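Long-range contacts in arsenate Reductase (Corynebacterium glutamicum, PDB 3T38), which reduces arsenate to arsenite in a thioredoxin-dependent manner, using a low-molecular-weight tyrosine phosphatase fold: residues P82-I87 with S154-T159; L146-I151 with P167-K172. All blocks are in the same frame, centred on the assembly; numbering follows the deposited sequence.

Contact 1: P82-I87 with S154-T159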
ATOM      1  N   PRO A  82      17.694 -13.263 -13.350  1.00 37.05           N
ATOM      2  CA  PRO A  82      16.462 -12.596 -13.821  1.00 34.61           C
ATOM      3  C   PRO A  82      15.403 -12.522 -12.750  1.00 31.81           C
ATOM      4  O   PRO A  82      15.249 -13.451 -11.972  1.00 31.12           O
ATOM      5  CB  PRO A  82      15.964 -13.507 -14.954  1.00 35.11           C
ATOM      6  CG  PRO A  82      17.248 -14.185 -15.460  1.00 37.52           C
ATOM      7  CD  PRO A  82      18.129 -14.356 -14.242  1.00 38.66           C
ATOM      8  N   GLN A  83      14.681 -11.419 -12.740  1.00 29.83           N
ATOM      9  CA  GLN A  83      13.679 -11.092 -11.740  1.00 27.66           C
ATOM     10  C   GLN A  83      12.345 -10.980 -12.465  1.00 27.63           C
ATOM     11  O   GLN A  83      12.191 -10.199 -13.395  1.00 28.74           O
ATOM     12  CB  GLN A  83      14.036  -9.771 -11.123  1.00 25.87           C
ATOM     13  CG  GLN A  83      15.591  -9.601 -10.718  1.00 28.88           C
ATOM     14  CD  GLN A  83      15.856 -10.081  -9.280  1.00 26.17           C
ATOM     15  OE1 GLN A  83      15.151  -9.686  -8.347  1.00 27.22           O
ATOM     16  NE2 GLN A  83      16.831 -10.934  -9.107  1.00 25.98           N
ATOM     17  N   VAL A  84      11.357 -11.766 -12.057  1.00 28.41           N
ATOM     18  CA  VAL A  84      10.061 -11.783 -12.745  1.00 25.32           C
ATOM     19  C   VAL A  84       8.946 -11.457 -11.768  1.00 26.87           C
ATOM     20  O   VAL A  84       8.992 -11.884 -10.594  1.00 26.95           O
ATOM     21  CB  VAL A  84       9.837 -13.150 -13.330  1.00 27.34           C
ATOM     22  CG1 VAL A  84       8.490 -13.252 -14.038  1.00 20.59           C
ATOM     23  CG2 VAL A  84      11.018 -13.542 -14.263  1.00 24.99           C
ATOM     24  N   LEU A  85       7.951 -10.678 -12.235  1.00 26.07           N
ATOM     25  CA  LEU A  85       6.851 -10.292 -11.436  1.00 24.02           C
ATOM     26  C   LEU A  85       5.513 -10.620 -12.139  1.00 25.68           C
ATOM     27  O   LEU A  85       5.309 -10.232 -13.297  1.00 25.42           O
ATOM     28  CB  LEU A  85       6.942  -8.787 -11.156  1.00 23.59           C
ATOM     29  CG  LEU A  85       5.655  -8.230 -10.494  1.00 23.20           C
ATOM     30  CD1 LEU A  85       5.476  -8.631  -9.026  1.00 17.61           C
ATOM     31  CD2 LEU A  85       5.496  -6.758 -10.621  1.00 24.24           C
ATOM     32  N   PHE A  86       4.593 -11.289 -11.430  1.00 25.05           N
ATOM     33  CA  PHE A  86       3.220 -11.527 -11.940  1.00 25.67           C
ATOM     34  C   PHE A  86       2.237 -10.686 -11.130  1.00 25.26           C
ATOM     35  O   PHE A  86       2.403 -10.566  -9.911  1.00 25.89           O
ATOM     36  CB  PHE A  86       2.820 -13.013 -11.875  1.00 24.95           C
ATOM     37  CG  PHE A  86       3.750 -13.906 -12.650  1.00 25.95           C
ATOM     38  CD1 PHE A  86       4.924 -14.430 -12.039  1.00 25.20           C
ATOM     39  CD2 PHE A  86       3.519 -14.163 -14.010  1.00 22.59           C
ATOM     40  CE1 PHE A  86       5.817 -15.258 -12.781  1.00 26.76           C
ATOM     41  CE2 PHE A  86       4.413 -15.001 -14.764  1.00 24.25           C
ATOM     42  CZ  PHE A  86       5.556 -15.520 -14.163  1.00 25.74           C
ATOM     43  N   ILE A  87       1.217 -10.141 -11.804  1.00 24.34           N
ATOM     44  CA  ILE A  87       0.295  -9.189 -11.194  1.00 22.22           C
ATOM     45  C   ILE A  87      -1.104  -9.562 -11.672  1.00 22.91           C
ATOM     46  O   ILE A  87      -1.278  -9.662 -12.864  1.00 23.30           O
ATOM     47  CB  ILE A  87       0.604  -7.703 -11.676  1.00 21.88           C
ATOM     48  CG1 ILE A  87       2.060  -7.300 -11.325  1.00 17.68           C
ATOM     49  CG2 ILE A  87      -0.368  -6.672 -11.004  1.00 20.11           C
ATOM     50  CD1 ILE A  87       2.428  -5.973 -11.803  1.00 17.23           C
ATOM     51  N   SER A 154      12.218  -5.698 -11.396  1.00 25.15           N
ATOM     52  CA  SER A 154      11.839  -6.786 -12.257  1.00 25.59           C
ATOM     53  C   SER A 154      12.446  -6.632 -13.689  1.00 27.38           C
ATOM     54  O   SER A 154      12.537  -5.513 -14.207  1.00 28.85           O
ATOM     55  CB  SER A 154      10.309  -6.886 -12.296  1.00 24.17           C
ATOM     56  OG  SER A 154       9.815  -7.313 -11.034  1.00 26.23           O
ATOM     57  N   ASP A 155      12.898  -7.731 -14.288  1.00 27.67           N
ATOM     58  CA  ASP A 155      13.274  -7.756 -15.735  1.00 29.48           C
ATOM     59  C   ASP A 155      12.049  -8.105 -16.616  1.00 28.51           C
ATOM     60  O   ASP A 155      12.008  -7.747 -17.764  1.00 29.78           O
ATOM     61  CB  ASP A 155      14.399  -8.764 -16.012  1.00 29.61           C
ATOM     62  CG  ASP A 155      15.653  -8.477 -15.208  1.00 34.41           C
ATOM     63  OD1 ASP A 155      16.366  -7.514 -15.548  1.00 39.73           O
ATOM     64  OD2 ASP A 155      15.927  -9.176 -14.203  1.00 35.03           O
ATOM     65  N   TYR A 156      11.073  -8.829 -16.062  1.00 27.07           N
ATOM     66  CA  TYR A 156       9.830  -9.208 -16.752  1.00 27.08           C
ATOM     67  C   TYR A 156       8.668  -8.841 -15.842  1.00 26.63           C
ATOM     68  O   TYR A 156       8.696  -9.176 -14.655  1.00 24.95           O
ATOM     69  CB  TYR A 156       9.757 -10.729 -16.984  1.00 26.35           C
ATOM     70  CG  TYR A 156      10.754 -11.266 -17.972  1.00 27.64           C
ATOM     71  CD1 TYR A 156      12.090 -11.433 -17.599  1.00 27.14           C
ATOM     72  CD2 TYR A 156      10.377 -11.561 -19.304  1.00 24.60           C
ATOM     73  CE1 TYR A 156      13.050 -11.895 -18.497  1.00 29.65           C
ATOM     74  CE2 TYR A 156      11.351 -12.056 -20.255  1.00 28.93           C
ATOM     75  CZ  TYR A 156      12.693 -12.202 -19.828  1.00 31.63           C
ATOM     76  OH  TYR A 156      13.674 -12.675 -20.680  1.00 34.14           O
ATOM     77  N   VAL A 157       7.636  -8.188 -16.376  1.00 28.32           N
ATOM     78  CA  VAL A 157       6.471  -7.865 -15.563  1.00 28.46           C
ATOM     79  C   VAL A 157       5.304  -8.403 -16.327  1.00 29.26           C
ATOM     80  O   VAL A 157       5.081  -7.976 -17.460  1.00 30.21           O
ATOM     81  CB  VAL A 157       6.271  -6.311 -15.386  1.00 29.80           C
ATOM     82  CG1 VAL A 157       4.917  -6.005 -14.726  1.00 28.99           C
ATOM     83  CG2 VAL A 157       7.448  -5.627 -14.626  1.00 28.52           C
ATOM     84  N   ILE A 158       4.571  -9.344 -15.730  1.00 29.18           N
ATOM     85  CA  ILE A 158       3.475 -10.037 -16.439  1.00 28.95           C
ATOM     86  C   ILE A 158       2.179  -9.722 -15.764  1.00 29.28           C
ATOM     87  O   ILE A 158       1.971 -10.029 -14.628  1.00 29.93           O
ATOM     88  CB  ILE A 158       3.651 -11.599 -16.562  1.00 28.19           C
ATOM     89  CG1 ILE A 158       4.907 -11.970 -17.361  1.00 30.21           C
ATOM     90  CG2 ILE A 158       2.493 -12.251 -17.276  1.00 25.47           C
ATOM     91  CD1 ILE A 158       6.178 -11.909 -16.564  1.00 27.76           C
ATOM     92  N   THR A 159       1.302  -9.183 -16.553  1.00 30.88           N
ATOM     93  CA  THR A 159       0.016  -8.667 -16.188  1.00 33.20           C
ATOM     94  C   THR A 159      -1.094  -9.683 -16.499  1.00 32.92           C
ATOM     95  O   THR A 159      -1.080 -10.295 -17.551  1.00 32.42           O
ATOM     96  CB  THR A 159      -0.141  -7.338 -17.012  1.00 34.15           C
ATOM     97  OG1 THR A 159       0.092  -6.252 -16.091  1.00 37.39           O
ATOM     98  CG2 THR A 159      -1.427  -7.220 -17.713  1.00 36.49           C
TER
HETATM   99  O   HOH W   1      10.218  -9.459  -9.653  1.00 18.45           O
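I158 packs beside the ring of F86, the two side chains pointing the same way, with I158 CB 3.6 Å from F86 CD2. I158 CD1 reaches back along the strand to V84 CG1, 3.7 Å away; chi2 of 81° bends the isoleucine so that this methyl turns toward V84. Y156 extends the row, its CB resting against both valine methyls. Helices 94-106 and 190-211 cover this face: L102 and I208 meet V84, and I201 and L204 meet F86. Between the two strands the reverse face packs more sparsely, I87 CD1 touching V157 CG1 at 3.8 Å, although Y174 also covers V157.

Strands 83-88 and 156-159 run in parallel as the two inner strands of a four-stranded sheet ordered 2-1-3-4, the core of the low-molecular-weight tyrosine phosphatase fold. Their ladder is regular: L85 N donates to Y156 O, I158 N to L85 O and I87 N to I158 O. The bond from I158 N is 2.7 Å long and nearly straight, 168° at the hydrogen.

Toward P82 the pairing changes character and the contact becomes partly exposed at P82 and D155. Q83 O accepts two backbone donors, D155 N at 2.7 Å and Y156 N at 3.2 Å, while the carboxylate of D155 returns to the first strand, OD2 taking Q83 N with its anti lone pair. The amide of Q83 looks elsewhere, to V81 O and R113. Beside buried S154 a water donates to S154 OG at 2.6 Å and weakly to V84 O; the hydroxyl is also hydrogen-bonded to V150 O.

Contact 2: L146-I151 with P167-K172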
ATOM      1  N   LEU A 146       0.630  -4.749  -4.913  1.00 21.08           N
ATOM      2  CA  LEU A 146       1.672  -4.213  -5.781  1.00 22.04           C
ATOM      3  C   LEU A 146       2.415  -3.031  -5.165  1.00 22.72           C
ATOM      4  O   LEU A 146       1.808  -2.106  -4.654  1.00 23.42           O
ATOM      5  CB  LEU A 146       1.039  -3.759  -7.092  1.00 22.31           C
ATOM      6  CG  LEU A 146       2.022  -3.389  -8.188  1.00 25.07           C
ATOM      7  CD1 LEU A 146       3.012  -4.616  -8.504  1.00 18.88           C
ATOM      8  CD2 LEU A 146       1.092  -2.958  -9.372  1.00 25.52           C
ATOM      9  N   THR A 147       3.719  -3.045  -5.246  1.00 22.79           N
ATOM     10  CA  THR A 147       4.521  -1.918  -4.729  1.00 21.99           C
ATOM     11  C   THR A 147       5.572  -1.597  -5.808  1.00 23.81           C
ATOM     12  O   THR A 147       5.848  -2.391  -6.690  1.00 23.99           O
ATOM     13  CB  THR A 147       5.225  -2.265  -3.419  1.00 22.98           C
ATOM     14  OG1 THR A 147       6.031  -3.432  -3.620  1.00 22.57           O
ATOM     15  CG2 THR A 147       4.206  -2.494  -2.210  1.00 15.12           C
ATOM     16  N   ASP A 148       6.099  -0.400  -5.765  1.00 25.40           N
ATOM     17  CA  ASP A 148       6.953   0.103  -6.823  1.00 27.18           C
ATOM     18  C   ASP A 148       8.303  -0.575  -6.776  1.00 26.62           C
ATOM     19  O   ASP A 148       8.852  -0.876  -7.816  1.00 26.98           O
ATOM     20  CB  ASP A 148       7.173   1.629  -6.630  1.00 29.10           C
ATOM     21  CG  ASP A 148       7.851   2.278  -7.825  1.00 30.79           C
ATOM     22  OD1 ASP A 148       7.202   2.336  -8.900  1.00 29.18           O
ATOM     23  OD2 ASP A 148       8.985   2.754  -7.656  1.00 26.61           O
ATOM     24  N   ASP A 149       8.851  -0.830  -5.583  1.00 26.80           N
ATOM     25  CA  ASP A 149      10.200  -1.408  -5.517  1.00 27.20           C
ATOM     26  C   ASP A 149      10.277  -2.700  -6.367  1.00 27.39           C
ATOM     27  O   ASP A 149      11.239  -2.898  -7.093  1.00 29.41           O
ATOM     28  CB  ASP A 149      10.632  -1.709  -4.085  1.00 27.04           C
ATOM     29  CG  ASP A 149       9.487  -2.181  -3.223  1.00 27.98           C
ATOM     30  OD1 ASP A 149       8.547  -2.924  -3.696  1.00 23.28           O
ATOM     31  OD2 ASP A 149       9.451  -1.709  -2.082  1.00 26.07           O
ATOM     32  N   VAL A 150       9.260  -3.562  -6.293  1.00 25.57           N
ATOM     33  CA  VAL A 150       9.315  -4.834  -7.024  1.00 24.15           C
ATOM     34  C   VAL A 150       9.133  -4.715  -8.529  1.00 24.00           C
ATOM     35  O   VAL A 150       9.608  -5.588  -9.255  1.00 23.46           O
ATOM     36  CB  VAL A 150       8.415  -5.955  -6.417  1.00 23.05           C
ATOM     37  CG1 VAL A 150       8.770  -6.083  -4.900  1.00 22.49           C
ATOM     38  CG2 VAL A 150       6.930  -5.652  -6.613  1.00 17.69           C
ATOM     39  N   ILE A 151       8.492  -3.633  -8.981  1.00 23.70           N
ATOM     40  CA  ILE A 151       8.416  -3.363 -10.368  1.00 25.05           C
ATOM     41  C   ILE A 151       9.788  -2.947 -10.844  1.00 26.99           C
ATOM     42  O   ILE A 151      10.287  -3.473 -11.832  1.00 28.97           O
ATOM     43  CB  ILE A 151       7.364  -2.291 -10.710  1.00 26.59           C
ATOM     44  CG1 ILE A 151       5.931  -2.740 -10.299  1.00 21.46           C
ATOM     45  CG2 ILE A 151       7.390  -2.002 -12.231  1.00 24.96           C
ATOM     46  CD1 ILE A 151       4.911  -1.482 -10.206  1.00 21.81           C
ATOM     47  N   PRO A 167       3.073   1.076 -13.256  1.00 37.49           N
ATOM     48  CA  PRO A 167       3.845   2.035 -14.072  1.00 39.99           C
ATOM     49  C   PRO A 167       4.766   1.346 -15.072  1.00 40.85           C
ATOM     50  O   PRO A 167       5.287   0.253 -14.819  1.00 39.95           O
ATOM     51  CB  PRO A 167       4.657   2.856 -13.033  1.00 40.15           C
ATOM     52  CG  PRO A 167       4.553   2.090 -11.724  1.00 37.54           C
ATOM     53  CD  PRO A 167       3.157   1.407 -11.827  1.00 37.04           C
HETATM   54  N   MSE A 168       4.950   2.004 -16.193  1.00 43.09           N
HETATM   55  CA  MSE A 168       5.670   1.471 -17.327  1.00 45.91           C
HETATM   56  C   MSE A 168       7.153   1.893 -17.389  1.00 45.21           C
HETATM   57  O   MSE A 168       7.477   2.789 -18.130  1.00 47.01           O
HETATM   58  CB  MSE A 168       4.959   1.987 -18.570  1.00 49.44           C
HETATM   59  CG  MSE A 168       4.736   0.935 -19.599  1.00 59.57           C
HETATM   60 SE   MSE A 168       3.634  -0.561 -18.966  1.00 78.20          SE
HETATM   61  CE  MSE A 168       1.986  -0.086 -19.971  1.00 73.64           C
ATOM     62  N   TYR A 169       8.046   1.236 -16.641  1.00 42.79           N
ATOM     63  CA  TYR A 169       9.482   1.591 -16.662  1.00 42.69           C
ATOM     64  C   TYR A 169      10.217   1.021 -17.871  1.00 42.74           C
ATOM     65  O   TYR A 169       9.996  -0.133 -18.237  1.00 41.07           O
ATOM     66  CB  TYR A 169      10.217   1.146 -15.370  1.00 41.21           C
ATOM     67  CG  TYR A 169       9.762   1.828 -14.099  1.00 38.15           C
ATOM     68  CD1 TYR A 169      10.133   3.137 -13.822  1.00 39.16           C
ATOM     69  CD2 TYR A 169       8.934   1.181 -13.204  1.00 36.64           C
ATOM     70  CE1 TYR A 169       9.707   3.776 -12.671  1.00 39.54           C
ATOM     71  CE2 TYR A 169       8.501   1.810 -12.029  1.00 34.11           C
ATOM     72  CZ  TYR A 169       8.889   3.104 -11.771  1.00 36.13           C
ATOM     73  OH  TYR A 169       8.460   3.740 -10.627  1.00 37.15           O
ATOM     74  N   PRO A 170      11.120   1.821 -18.478  1.00 44.81           N
ATOM     75  CA  PRO A 170      12.036   1.281 -19.519  1.00 45.85           C
ATOM     76  C   PRO A 170      13.034   0.280 -18.946  1.00 44.31           C
ATOM     77  O   PRO A 170      13.319   0.317 -17.736  1.00 43.84           O
ATOM     78  CB  PRO A 170      12.783   2.517 -20.038  1.00 47.52           C
ATOM     79  CG  PRO A 170      12.600   3.535 -19.012  1.00 49.51           C
ATOM     80  CD  PRO A 170      11.297   3.274 -18.297  1.00 46.42           C
ATOM     81  N   GLY A 171      13.571  -0.578 -19.810  1.00 43.66           N
ATOM     82  CA  GLY A 171      14.614  -1.536 -19.431  1.00 42.54           C
ATOM     83  C   GLY A 171      14.018  -2.886 -19.075  1.00 40.48           C
ATOM     84  O   GLY A 171      14.688  -3.715 -18.453  1.00 40.85           O
ATOM     85  N   LYS A 172      12.756  -3.115 -19.464  1.00 38.96           N
ATOM     86  CA  LYS A 172      11.986  -4.242 -18.984  1.00 36.20           C
ATOM     87  C   LYS A 172      11.051  -4.845 -20.044  1.00 36.94           C
ATOM     88  O   LYS A 172      10.514  -4.119 -20.880  1.00 36.76           O
ATOM     89  CB  LYS A 172      11.101  -3.796 -17.805  1.00 34.46           C
ATOM     90  CG  LYS A 172      11.820  -3.205 -16.618  1.00 34.28           C
ATOM     91  CD  LYS A 172      10.867  -2.842 -15.459  1.00 29.98           C
ATOM     92  CE  LYS A 172      11.657  -1.926 -14.448  1.00 29.62           C
ATOM     93  NZ  LYS A 172      12.761  -2.729 -13.918  1.00 28.78           N
TER
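I151 lies across the rim of the Y169 ring, its CG2 in the ring plane and 3.7 Å from Y169 CD2, while its CD1 reaches P167 CD at a similar distance. With chi1 at -62°, CG1 stands beside the backbone N, and the two branches part to meet the two residues separately. In this low-molecular-weight phosphatase fold, the contact joins the start of helix 148-153 to the loop between strands 156-159 and 173-176.

D148 supplies the polar half. Y169 OH donates to the syn lone pair of D148 OD1 over 2.6 Å, and the carboxylate is turned 61° from the ring, with OD1 in the ring plane. The other oxygen, OD2, forms salt bridges with R152 and with R36 of the second subunit, so the flat group is held at both oxygens; the two cations would probably favour its charged form. F39 of that subunit packs on both D148 and Y169, placing the contact at the dimer interface. Farther along, K172 reaches the C-terminal end of helix 148-153, where R152 O is its stronger acceptor; K172 NZ makes just a weak bond to I151 O, at 3.3 Å.

How the contacts relate
Contacts 1 and 2 lie about 9 Å apart, centre to centre, and alternate along the chain: helix 148-153 leads directly into strand 156-159, and loop 167-172 follows. Their polar junction is K172, whose NZ probably hydrogen-bonds to S154 O at 2.8 Å. An apolar junction forms just before helix 148-153, where L146 CD1 packs on I87 CD1 at 3.6 Å. Judging by sequence and family, strand 83-88 runs into the phosphate-binding P-loop (CX5R), putting contact 1 beside the probable active site. Contact 2 leads outward to the second subunit, whose R36 and E40, like R66 of the same chain, occupy positions lining the dithiane-diol pocket; one such ligand lies about 8 Å from the D148 side chain.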